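Long-range contacts in transcriptional regulator (Enterococcus faecalis, PDB 3QFI), which is probably a transcriptional regulator of the LytR-CpsA-Psr family, with an alpha/beta fold built on a mixed beta-sheet: residues K53-T58 and Y220-K225; D100-H105 and K261-K266; G28-D33 and I109-L114. All coordinates share one frame; numbering follows the deposited sequence.

Contact 1. Residues K53-T58 and Y220-K225; sequences KENKST and YLSAFK
Ser57 and Ala223 hold the tight part of this contact, where the start of strand 56-62 meets the short 3-10 turn that leads into its parallel neighbour, strand 227-230. A G1 beta bulge opens the first of these strands: Asn55, with its positive phi, and Lys56 together face one position on strand 44-51. At the bulge the two backbones come close, with 4.1 Å between Asn55 CA and Ala223 CA.

On the buried side Ser57 OG donates to Ala223 O at 3.2 Å. The hydroxyl stands well above the carbonyl plane, 54° out of it, and reaches there because OG lies beside its own backbone N, opposite the carbonyl carbon (chi1 -76°). Ser57 OG also lies 3.6 Å from Phe224 CE2 and meets that ring obliquely. Ser57 and Phe224 both pack on Ile50 of strand 44-51, and Phe224 also touches Met185. Backbone bonds from Ser57 to Thr226 and Asp228 then continue the pairing into the sheet.

The outer side is looser. Asn55 CB is 3.7 Å from Ser222 O. Lys225 contributes little more than its CB, 4.4 Å from Asn55 O, while its extended chain runs on along the solvent side. The CB of Lys56 points away from residues 220-225, and its NZ pairs with Glu54 OE1 at 2.7 Å in a salt bridge within its own segment; both residues touch Gln262. The turn itself is tied by its backbone, Lys225 N donating to Ser222 O at 2.8 Å.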
loop_
_atom_site.group_PDB
_atom_site.type_symbol
_atom_site.label_atom_id
_atom_site.label_comp_id
_atom_site.label_asym_id
_atom_site.label_seq_id
_atom_site.Cartn_x
_atom_site.Cartn_y
_atom_site.Cartn_z
ATOM N N LYS A 53 17.626 9.179 -4.428
ATOM C CA LYS A 53 18.183 10.517 -4.572
ATOM C C LYS A 53 17.884 11.371 -3.342
ATOM O O LYS A 53 18.458 12.442 -3.162
ATOM C CB LYS A 53 17.623 11.190 -5.828
ATOM C CG LYS A 53 17.845 10.384 -7.118
ATOM C CD LYS A 53 17.038 10.953 -8.284
ATOM C CE LYS A 53 17.276 10.169 -9.566
ATOM N NZ LYS A 53 16.518 10.736 -10.719
ATOM N N GLU A 54 16.984 10.904 -2.488
ATOM C CA GLU A 54 16.661 11.658 -1.290
ATOM C C GLU A 54 16.648 10.714 -0.103
ATOM O O GLU A 54 16.122 11.036 0.958
ATOM C CB GLU A 54 15.306 12.338 -1.450
ATOM C CG GLU A 54 15.046 13.435 -0.451
ATOM C CD GLU A 54 13.729 14.120 -0.707
ATOM O OE1 GLU A 54 12.680 13.437 -0.649
ATOM O OE2 GLU A 54 13.740 15.341 -0.973
ATOM N N ASN A 55 17.239 9.543 -0.310
ATOM C CA ASN A 55 17.339 8.519 0.710
ATOM C C ASN A 55 16.044 8.345 1.483
ATOM O O ASN A 55 16.028 8.520 2.700
ATOM C CB ASN A 55 18.467 8.875 1.679
ATOM C CG ASN A 55 19.788 9.083 0.975
ATOM O OD1 ASN A 55 20.299 8.186 0.303
ATOM N ND2 ASN A 55 20.347 10.276 1.116
ATOM N N LYS A 56 14.962 7.983 0.793
ATOM C CA LYS A 56 13.671 7.810 1.464
ATOM C C LYS A 56 12.642 7.013 0.638
ATOM O O LYS A 56 12.747 6.913 -0.588
ATOM C CB LYS A 56 13.107 9.197 1.822
ATOM C CG LYS A 56 11.839 9.187 2.677
ATOM C CD LYS A 56 11.571 10.536 3.385
ATOM C CE LYS A 56 10.912 11.576 2.485
ATOM N NZ LYS A 56 11.712 11.866 1.269
ATOM N N SER A 57 11.668 6.430 1.338
ATOM C CA SER A 57 10.584 5.669 0.720
ATOM C C SER A 57 9.296 6.127 1.370
ATOM O O SER A 57 9.234 6.295 2.587
ATOM C CB SER A 57 10.737 4.156 0.924
ATOM O OG SER A 57 11.734 3.618 0.079
ATOM N N THR A 58 8.271 6.311 0.551
ATOM C CA THR A 58 6.986 6.790 1.019
ATOM C C THR A 58 5.903 5.747 0.773
ATOM O O THR A 58 5.624 5.375 -0.375
ATOM C CB THR A 58 6.622 8.077 0.277
ATOM O OG1 THR A 58 7.787 8.904 0.167
ATOM C CG2 THR A 58 5.541 8.834 1.003
ATOM N N TYR A 220 19.809 0.454 -3.507
ATOM C CA TYR A 220 18.699 1.201 -2.946
ATOM C C TYR A 220 18.664 1.067 -1.435
ATOM O O TYR A 220 17.685 1.443 -0.796
ATOM C CB TYR A 220 17.375 0.694 -3.535
ATOM C CG TYR A 220 17.143 1.074 -4.975
ATOM C CD1 TYR A 220 17.802 0.411 -6.020
ATOM C CD2 TYR A 220 16.282 2.127 -5.300
ATOM C CE1 TYR A 220 17.606 0.791 -7.356
ATOM C CE2 TYR A 220 16.087 2.515 -6.626
ATOM C CZ TYR A 220 16.752 1.839 -7.648
ATOM O OH TYR A 220 16.558 2.210 -8.961
ATOM N N LEU A 221 19.731 0.525 -0.866
ATOM C CA LEU A 221 19.798 0.334 0.579
ATOM C C LEU A 221 19.602 1.676 1.286
ATOM O O LEU A 221 18.918 1.762 2.303
ATOM C CB LEU A 221 21.145 -0.297 0.980
ATOM C CG LEU A 221 22.121 -0.698 -0.133
ATOM C CD1 LEU A 221 22.749 0.560 -0.716
ATOM C CD2 LEU A 221 23.222 -1.616 0.406
ATOM N N SER A 222 20.193 2.720 0.722
ATOM C CA SER A 222 20.094 4.045 1.293
ATOM C C SER A 222 18.661 4.550 1.224
ATOM O O SER A 222 18.183 5.260 2.128
ATOM C CB SER A 222 21.002 5.007 0.537
ATOM O OG SER A 222 20.498 5.261 -0.762
ATOM N N ALA A 223 17.978 4.187 0.141
ATOM C CA ALA A 223 16.594 4.600 -0.084
ATOM C C ALA A 223 15.656 4.156 1.037
ATOM O O ALA A 223 14.565 4.703 1.194
ATOM C CB ALA A 223 16.109 4.051 -1.423
ATOM N N PHE A 224 16.083 3.165 1.815
ATOM C CA PHE A 224 15.273 2.670 2.924
ATOM C C PHE A 224 15.785 3.178 4.271
ATOM O O PHE A 224 15.375 2.690 5.327
ATOM C CB PHE A 224 15.219 1.137 2.919
ATOM C CG PHE A 224 14.543 0.576 1.701
ATOM C CD1 PHE A 224 15.289 0.162 0.601
ATOM C CD2 PHE A 224 13.154 0.558 1.610
ATOM C CE1 PHE A 224 14.662 -0.250 -0.575
ATOM C CE2 PHE A 224 12.516 0.149 0.442
ATOM C CZ PHE A 224 13.274 -0.256 -0.656
ATOM N N LYS A 225 16.680 4.162 4.238
ATOM C CA LYS A 225 17.209 4.722 5.477
ATOM C C LYS A 225 16.084 5.383 6.251
ATOM O O LYS A 225 16.138 5.487 7.473
ATOM C CB LYS A 225 18.307 5.761 5.195
ATOM C CG LYS A 225 19.682 5.173 4.885
ATOM C CD LYS A 225 20.733 6.265 4.732
ATOM C CE LYS A 225 22.139 5.686 4.567
ATOM N NZ LYS A 225 23.204 6.747 4.590
#

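Contact 2. Residues D100-H105 and K261-K266; sequences DIPIHH and KQLGLK
Leu263 and Leu265 meet Ile101 and Pro102 where a Schellman motif ends helix 249-262. Gly264, in a positive-phi conformation, is the C-prime residue: its N donates to Lys261 O at 2.9 Å, and Leu265 N bonds to Arg260 O. The turn sends the leucines on either side of the glycine toward the loop between helix 80-98 and strand 105-109.

The apolar contacts converge on two methyl groups. Leu263 CD1 lies 4.0 Å from Ile101 CB and at the same separation from Pro102 CD. The proline's CD also meets Leu265 CD1, at 3.7 Å, so this one ring carbon serves both leucines. Each leucine has CG opposite its carbonyl carbon (chi1 -60° in Leu263, -63° in Leu265), and each reaches toward the proline, which reaches toward it in turn. Ile101 extends the patch onto the helix by touching Leu259.

The aromatic contribution is slighter. Leu263 CD2 approaches His104 CE1 at 4.3 Å, near the ring plane and at its edge, whereas Pro102 O lies over one face of the imidazole, offset toward the rim.

Polar bonds run around this apolar patch. Arg260 NH1 bonds to Asp100 O and its NE to Lys266 O, tying both segments to one guanidinium. His104 is fixed from strand 22-28, its ND1 hydrogen-bonded to Ser23 N.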
loop_
_atom_site.group_PDB
_atom_site.type_symbol
_atom_site.label_atom_id
_atom_site.label_comp_id
_atom_site.label_asym_id
_atom_site.label_seq_id
_atom_site.Cartn_x
_atom_site.Cartn_y
_atom_site.Cartn_z
ATOM N N ASP A 100 -2.078 9.670 -10.003
ATOM C CA ASP A 100 -1.468 10.344 -11.132
ATOM C C ASP A 100 0.020 10.058 -11.190
ATOM O O ASP A 100 0.829 10.967 -11.388
ATOM C CB ASP A 100 -1.688 11.856 -11.081
ATOM C CG ASP A 100 -1.234 12.545 -12.366
ATOM O OD1 ASP A 100 -1.618 12.074 -13.459
ATOM O OD2 ASP A 100 -0.499 13.548 -12.283
ATOM N N ILE A 101 0.377 8.792 -11.004
ATOM C CA ILE A 101 1.770 8.384 -11.070
ATOM C C ILE A 101 1.899 7.054 -11.771
ATOM O O ILE A 101 0.936 6.331 -11.948
ATOM C CB ILE A 101 2.442 8.219 -9.664
ATOM C CG1 ILE A 101 1.678 7.195 -8.825
ATOM C CG2 ILE A 101 2.516 9.562 -8.948
ATOM C CD1 ILE A 101 2.453 6.750 -7.597
ATOM N N PRO A 102 3.106 6.728 -12.220
ATOM C CA PRO A 102 3.226 5.431 -12.882
ATOM C C PRO A 102 3.532 4.370 -11.810
ATOM O O PRO A 102 4.237 4.645 -10.834
ATOM C CB PRO A 102 4.389 5.646 -13.851
ATOM C CG PRO A 102 5.283 6.573 -13.073
ATOM C CD PRO A 102 4.286 7.572 -12.483
ATOM N N ILE A 103 2.952 3.187 -11.979
ATOM C CA ILE A 103 3.176 2.073 -11.073
ATOM C C ILE A 103 4.107 1.164 -11.843
ATOM O O ILE A 103 3.660 0.410 -12.708
ATOM C CB ILE A 103 1.894 1.270 -10.789
ATOM C CG1 ILE A 103 0.874 2.131 -10.052
ATOM C CG2 ILE A 103 2.242 0.032 -9.958
ATOM C CD1 ILE A 103 1.349 2.622 -8.685
ATOM N N HIS A 104 5.395 1.229 -11.539
ATOM C CA HIS A 104 6.385 0.425 -12.242
ATOM C C HIS A 104 6.317 -1.058 -11.969
ATOM O O HIS A 104 6.528 -1.880 -12.867
ATOM C CB HIS A 104 7.768 0.924 -11.887
ATOM C CG HIS A 104 7.949 2.373 -12.171
ATOM N ND1 HIS A 104 8.126 3.311 -11.178
ATOM C CD2 HIS A 104 7.915 3.057 -13.339
ATOM C CE1 HIS A 104 8.194 4.511 -11.723
ATOM N NE2 HIS A 104 8.069 4.384 -13.033
ATOM N N HIS A 105 6.021 -1.395 -10.721
ATOM C CA HIS A 105 5.961 -2.779 -10.317
ATOM C C HIS A 105 4.820 -3.039 -9.344
ATOM O O HIS A 105 4.325 -2.122 -8.675
ATOM C CB HIS A 105 7.279 -3.161 -9.653
ATOM C CG HIS A 105 8.466 -3.060 -10.554
ATOM N ND1 HIS A 105 8.664 -3.911 -11.619
ATOM C CD2 HIS A 105 9.535 -2.230 -10.531
ATOM C CE1 HIS A 105 9.806 -3.611 -12.213
ATOM N NE2 HIS A 105 10.355 -2.596 -11.572
ATOM N N LYS A 261 6.957 13.958 -7.269
ATOM C CA LYS A 261 8.331 14.444 -7.098
ATOM C C LYS A 261 9.254 13.341 -6.559
ATOM O O LYS A 261 10.444 13.298 -6.882
ATOM C CB LYS A 261 8.380 15.689 -6.193
ATOM C CG LYS A 261 7.820 16.960 -6.844
ATOM C CD LYS A 261 7.998 18.184 -5.946
ATOM C CE LYS A 261 7.440 19.472 -6.580
ATOM N NZ LYS A 261 7.768 20.698 -5.767
ATOM N N GLN A 262 8.700 12.458 -5.738
ATOM C CA GLN A 262 9.446 11.328 -5.204
ATOM C C GLN A 262 10.005 10.514 -6.379
ATOM O O GLN A 262 11.057 9.886 -6.270
ATOM C CB GLN A 262 8.526 10.423 -4.372
ATOM C CG GLN A 262 8.286 10.902 -2.958
ATOM C CD GLN A 262 9.589 11.200 -2.251
ATOM O OE1 GLN A 262 10.046 12.346 -2.219
ATOM N NE2 GLN A 262 10.214 10.160 -1.706
ATOM N N LEU A 263 9.288 10.536 -7.500
ATOM C CA LEU A 263 9.678 9.793 -8.686
ATOM C C LEU A 263 10.389 10.639 -9.730
ATOM O O LEU A 263 10.399 10.295 -10.914
ATOM C CB LEU A 263 8.443 9.137 -9.306
ATOM C CG LEU A 263 7.702 8.150 -8.398
ATOM C CD1 LEU A 263 6.390 7.767 -9.053
ATOM C CD2 LEU A 263 8.563 6.898 -8.141
ATOM N N GLY A 264 10.983 11.742 -9.289
ATOM C CA GLY A 264 11.695 12.612 -10.201
ATOM C C GLY A 264 10.797 13.180 -11.279
ATOM O O GLY A 264 11.262 13.510 -12.370
ATOM N N LEU A 265 9.504 13.284 -10.984
ATOM C CA LEU A 265 8.554 13.829 -11.952
ATOM C C LEU A 265 8.210 15.255 -11.573
ATOM O O LEU A 265 8.439 15.681 -10.440
ATOM C CB LEU A 265 7.275 12.992 -11.996
ATOM C CG LEU A 265 7.476 11.547 -12.451
ATOM C CD1 LEU A 265 6.169 10.785 -12.311
ATOM C CD2 LEU A 265 7.959 11.526 -13.903
ATOM N N LYS A 266 7.658 15.991 -12.529
ATOM C CA LYS A 266 7.292 17.379 -12.297
ATOM C C LYS A 266 5.822 17.521 -11.929
ATOM O O LYS A 266 5.038 16.574 -12.025
ATOM C CB LYS A 266 7.614 18.223 -13.541
ATOM C CG LYS A 266 9.119 18.356 -13.856
ATOM C CD LYS A 266 9.350 19.023 -15.222
ATOM C CE LYS A 266 10.829 19.339 -15.490
ATOM N NZ LYS A 266 11.699 18.134 -15.591
#

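Contact 3. Residues G28-D33 and I109-L114; sequences GIDTGD and INMKGL
Ile29 N donates to Ile109 O at 3.2 Å, bent to 138° at the hydrogen, where the parallel strands 22-28 and 105-109 end side by side. Gly28 CA, 3.5 Å away, shares the acceptor Ile109 O in a CA-H...O contact; a second, Asn110 CA to Ile29 O at 3.6 Å, carries the pairing one residue past the strands, as one chain enters a loop and the other turns into helix 111-120.

Around this backbone core Met111 folds back over residues 28-30. With its chain bent at chi2 (-56°) and again at chi3, CE comes 3.8 Å from Ile29 O, while CG lies against the Asp30 carboxylate, the two side chains crossing nearly at right angles. Thr31 likewise crosses Asn110, its CG2 3.5 Å from Asn110 ND2.

The next shell fixes these groups. Asp30 OD2 accepts from Gly32 N (3.3 Å, 152°), an Asx turn that sets the carboxylate, and Asp30 N bonds to Asp43. Leu153 of helix 150-156 packs on Met111.

Asn110 occupies the N-cap position but gives no capping bond. A water accepts from Met111 N at 2.9 Å and is also hydrogen-bonded to Thr31 OG1. The first turn of the helix is therefore linked to the loop through solvent, and the nearby Asp30 carboxylate could add a favourable electrostatic interaction with the helix N-terminus.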
loop_
_atom_site.group_PDB
_atom_site.type_symbol
_atom_site.label_atom_id
_atom_site.label_comp_id
_atom_site.label_asym_id
_atom_site.label_seq_id
_atom_site.Cartn_x
_atom_site.Cartn_y
_atom_site.Cartn_z
ATOM N N GLY A 28 -2.510 -7.153 -0.710
ATOM C CA GLY A 28 -2.705 -8.286 0.172
ATOM C C GLY A 28 -4.110 -8.794 -0.091
ATOM O O GLY A 28 -5.081 -8.246 0.426
ATOM N N ILE A 29 -4.207 -9.828 -0.923
ATOM C CA ILE A 29 -5.473 -10.436 -1.314
ATOM C C ILE A 29 -5.743 -11.665 -0.472
ATOM O O ILE A 29 -4.843 -12.451 -0.211
ATOM C CB ILE A 29 -5.447 -10.889 -2.797
ATOM C CG1 ILE A 29 -4.979 -9.745 -3.690
ATOM C CG2 ILE A 29 -6.842 -11.336 -3.233
ATOM C CD1 ILE A 29 -5.863 -8.528 -3.611
ATOM N N ASP A 30 -6.992 -11.832 -0.057
ATOM C CA ASP A 30 -7.375 -12.985 0.748
ATOM C C ASP A 30 -8.040 -14.019 -0.153
ATOM O O ASP A 30 -9.235 -13.956 -0.441
ATOM C CB ASP A 30 -8.328 -12.549 1.856
ATOM C CG ASP A 30 -8.411 -13.558 2.974
ATOM O OD1 ASP A 30 -8.866 -13.169 4.072
ATOM O OD2 ASP A 30 -8.030 -14.737 2.769
ATOM N N THR A 31 -7.244 -14.978 -0.594
ATOM C CA THR A 31 -7.705 -16.021 -1.482
ATOM C C THR A 31 -8.511 -17.120 -0.780
ATOM O O THR A 31 -9.038 -18.027 -1.429
ATOM C CB THR A 31 -6.505 -16.631 -2.187
ATOM O OG1 THR A 31 -5.455 -16.844 -1.231
ATOM C CG2 THR A 31 -6.006 -15.699 -3.267
ATOM N N GLY A 32 -8.607 -17.040 0.543
ATOM C CA GLY A 32 -9.371 -18.033 1.285
ATOM C C GLY A 32 -10.805 -17.575 1.506
ATOM O O GLY A 32 -11.039 -16.609 2.231
ATOM N N ASP A 33 -11.771 -18.257 0.893
ATOM C CA ASP A 33 -13.180 -17.870 1.036
ATOM C C ASP A 33 -13.631 -17.814 2.497
ATOM O O ASP A 33 -13.848 -16.738 3.050
ATOM C CB ASP A 33 -14.104 -18.828 0.253
ATOM C CG ASP A 33 -13.862 -18.794 -1.266
ATOM O OD1 ASP A 33 -14.827 -19.047 -2.025
ATOM O OD2 ASP A 33 -12.715 -18.539 -1.700
ATOM N N ILE A 109 0.307 -10.712 -2.574
ATOM C CA ILE A 109 0.673 -11.675 -1.539
ATOM C C ILE A 109 -0.586 -12.214 -0.859
ATOM O O ILE A 109 -1.497 -11.446 -0.530
ATOM C CB ILE A 109 1.550 -11.015 -0.454
ATOM C CG1 ILE A 109 2.429 -9.928 -1.100
ATOM C CG2 ILE A 109 2.395 -12.088 0.256
ATOM C CD1 ILE A 109 3.326 -9.151 -0.125
ATOM N N ASN A 110 -0.629 -13.532 -0.666
ATOM C CA ASN A 110 -1.735 -14.222 0.009
ATOM C C ASN A 110 -1.517 -14.091 1.504
ATOM O O ASN A 110 -0.484 -13.610 1.947
ATOM C CB ASN A 110 -1.714 -15.723 -0.294
ATOM C CG ASN A 110 -2.232 -16.057 -1.661
ATOM O OD1 ASN A 110 -2.202 -17.224 -2.076
ATOM N ND2 ASN A 110 -2.723 -15.043 -2.377
ATOM N N MET A 111 -2.488 -14.567 2.269
ATOM C CA MET A 111 -2.389 -14.544 3.711
ATOM C C MET A 111 -1.434 -15.661 4.153
ATOM O O MET A 111 -0.786 -15.564 5.200
ATOM C CB MET A 111 -3.784 -14.702 4.328
ATOM C CG MET A 111 -4.712 -13.514 4.038
ATOM S SD MET A 111 -4.047 -11.886 4.560
ATOM C CE MET A 111 -3.283 -11.272 3.011
ATOM N N LYS A 112 -1.343 -16.720 3.352
ATOM C CA LYS A 112 -0.425 -17.829 3.643
ATOM C C LYS A 112 0.997 -17.380 3.324
ATOM O O LYS A 112 1.932 -17.690 4.053
ATOM C CB LYS A 112 -0.757 -19.066 2.794
ATOM C CG LYS A 112 -1.867 -19.941 3.359
ATOM C CD LYS A 112 -2.155 -21.141 2.462
ATOM C CE LYS A 112 -3.051 -22.146 3.171
ATOM N NZ LYS A 112 -2.369 -22.731 4.361
ATOM N N GLY A 113 1.151 -16.641 2.229
ATOM C CA GLY A 113 2.468 -16.162 1.845
ATOM C C GLY A 113 2.961 -15.076 2.783
ATOM O O GLY A 113 4.153 -15.010 3.106
ATOM N N LEU A 114 2.048 -14.213 3.219
ATOM C CA LEU A 114 2.431 -13.156 4.130
ATOM C C LEU A 114 2.822 -13.766 5.462
ATOM O O LEU A 114 3.673 -13.232 6.177
ATOM C CB LEU A 114 1.297 -12.149 4.332
ATOM C CG LEU A 114 1.534 -11.158 5.483
ATOM C CD1 LEU A 114 2.914 -10.518 5.389
ATOM C CD2 LEU A 114 0.444 -10.105 5.460
HETATM O O HOH W 1 -4.945 -15.906 1.466
#

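The segments come in the order 28-33, 53-58, 100-105, 109-114, 220-225, 261-266, and every pair of contacts interleaves along the chain. Contacts 1 and 2 are neighbours, their centres about 15 Å apart, and touch where Glu54, Lys56 and Thr58 pack on Gln262 of helix 249-262. Contact 3 lies about 28 Å from contact 1 and 27 Å from contact 2, centre to centre, and on the opposite side of the chain's centre from contact 2. Strand 105-109 links the two, starting at the end of one segment of contact 2 and finishing at the start of one of contact 3. The mixed sheet thus connects all three, and the later part of the chain returns to both strand 56-62 and the loop before strand 105-109.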